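Local structure of 389aa long hypothetical nucleolar protein (Pyrococcus horikoshii, 5ZVE) at residues 26-29 against 30-33. The protein transfers a methyl group from S-adenosyl-L-methionine to the C5 position of cytosine 72 in several tRNAs. Numbering follows the deposited sequence.
Sequences MKKL and REPV
E31 and K28 meet at the C-terminal end of helix 19-29, where the chain turns off toward strand 35-40 within the ferredoxin-like region of this RsmB/NOP-family methyltransferase. The backbone records how the helix closes. R30 N divides its hydrogen between two carbonyls, M26 O at 3.3 Å and K27 O at 3.4 Å, and both bonds are weak. One residue on, E31 N makes a shorter i to i-3 bond to K28 O at 2.9 Å. The E31 backbone has by then left helical geometry and is extended.

The E31 side chain runs back beside the last turn, its CG next to the backbone N and its chain extended beyond CG. E31 CB lies 3.6 Å from K28 O and E31 CG 3.8 Å from K27 O, so the aliphatic part passes by the carbonyls of K27 and K28. E31 CD comes within range of K28 NZ, and both carboxylate oxygens stand almost equally far from that ammonium group. K28 lies alongside, pointing the same way, with a bend at chi2 (-38°) that brings its end nearer to the glutamate than its CB direction suggests. The direct OE1-NZ salt bridge is long, and OE1 has its stronger partner in R75, just after strand 70-74, as a salt bridge. R30 turns to other partners: NE donates to L285 O and the guanidinium makes a cation-pi contact with W286, tying the helix end to the catalytic domain. Between K28 and E31 a water closes the gap, accepting from K28 NZ and donating to E31 OE1, at 2.8 Å from each atom.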
loop_
_atom_site.group_PDB
_atom_site.type_symbol
_atom_site.label_atom_id
_atom_site.label_comp_id
_atom_site.label_asym_id
_atom_site.label_seq_id
_atom_site.Cartn_x
_atom_site.Cartn_y
_atom_site.Cartn_z
ATOM N N MET A 26 -15.352 -2.547 -6.868
ATOM C CA MET A 26 -15.775 -2.455 -5.476
ATOM C C MET A 26 -15.820 -3.827 -4.812
ATOM O O MET A 26 -15.431 -3.971 -3.657
ATOM C CB MET A 26 -17.134 -1.767 -5.376
ATOM C CG MET A 26 -17.052 -0.260 -5.484
ATOM S SD MET A 26 -18.644 0.557 -5.271
ATOM C CE MET A 26 -19.509 0.040 -6.748
ATOM N N LYS A 27 -16.282 -4.832 -5.547
ATOM C CA LYS A 27 -16.317 -6.195 -5.028
ATOM C C LYS A 27 -14.925 -6.679 -4.639
ATOM O O LYS A 27 -14.733 -7.248 -3.566
ATOM C CB LYS A 27 -16.929 -7.155 -6.048
ATOM C CG LYS A 27 -17.013 -8.593 -5.543
ATOM C CD LYS A 27 -17.519 -9.544 -6.614
ATOM C CE LYS A 27 -17.173 -10.992 -6.276
ATOM N NZ LYS A 27 -17.501 -11.923 -7.396
ATOM N N LYS A 28 -13.957 -6.464 -5.522
ATOM C CA LYS A 28 -12.595 -6.921 -5.276
ATOM C C LYS A 28 -11.886 -6.064 -4.232
ATOM O O LYS A 28 -11.062 -6.572 -3.470
ATOM C CB LYS A 28 -11.798 -6.944 -6.580
ATOM C CG LYS A 28 -12.209 -8.073 -7.509
ATOM C CD LYS A 28 -12.533 -9.335 -6.715
ATOM C CE LYS A 28 -12.863 -10.505 -7.626
ATOM N NZ LYS A 28 -13.214 -11.724 -6.843
ATOM N N LEU A 29 -12.218 -4.773 -4.190
ATOM C CA LEU A 29 -11.636 -3.858 -3.210
ATOM C C LEU A 29 -11.926 -4.299 -1.777
ATOM O O LEU A 29 -11.154 -4.006 -0.860
ATOM C CB LEU A 29 -12.157 -2.430 -3.415
ATOM C CG LEU A 29 -11.470 -1.545 -4.456
ATOM C CD1 LEU A 29 -12.116 -0.160 -4.489
ATOM C CD2 LEU A 29 -9.983 -1.436 -4.169
ATOM N N ARG A 30 -13.028 -5.014 -1.587
ATOM C CA ARG A 30 -13.400 -5.461 -0.248
ATOM C C ARG A 30 -12.510 -6.600 0.236
ATOM O O ARG A 30 -12.461 -6.892 1.426
ATOM C CB ARG A 30 -14.864 -5.909 -0.215
ATOM C CG ARG A 30 -15.454 -5.996 1.192
ATOM C CD ARG A 30 -16.404 -4.860 1.428
ATOM N NE ARG A 30 -16.772 -4.674 2.833
ATOM C CZ ARG A 30 -17.817 -5.236 3.432
ATOM N NH1 ARG A 30 -18.634 -6.035 2.760
ATOM N NH2 ARG A 30 -18.051 -4.976 4.710
ATOM N N GLU A 31 -11.783 -7.217 -0.691
ATOM C CA GLU A 31 -10.955 -8.381 -0.384
ATOM C C GLU A 31 -9.466 -8.032 -0.377
ATOM O O GLU A 31 -9.048 -7.065 -1.018
ATOM C CB GLU A 31 -11.211 -9.498 -1.402
ATOM C CG GLU A 31 -12.676 -9.808 -1.676
ATOM C CD GLU A 31 -12.844 -10.852 -2.769
ATOM O OE1 GLU A 31 -11.824 -11.263 -3.364
ATOM O OE2 GLU A 31 -13.993 -11.259 -3.039
ATOM N N PRO A 32 -8.660 -8.821 0.355
ATOM C CA PRO A 32 -7.206 -8.634 0.302
ATOM C C PRO A 32 -6.676 -8.953 -1.089
ATOM O O PRO A 32 -7.355 -9.644 -1.851
ATOM C CB PRO A 32 -6.674 -9.633 1.340
ATOM C CG PRO A 32 -7.866 -10.005 2.181
ATOM C CD PRO A 32 -9.047 -9.900 1.276
ATOM N N VAL A 33 -5.487 -8.461 -1.415
ATOM C CA VAL A 33 -4.914 -8.729 -2.726
ATOM C C VAL A 33 -4.753 -10.234 -2.895
ATOM O O VAL A 33 -4.474 -10.953 -1.928
ATOM C CB VAL A 33 -3.563 -8.010 -2.932
ATOM C CG1 VAL A 33 -3.751 -6.495 -2.814
ATOM C CG2 VAL A 33 -2.516 -8.507 -1.947
HETATM O O HOH W 1 -10.708 -12.227 -5.711
#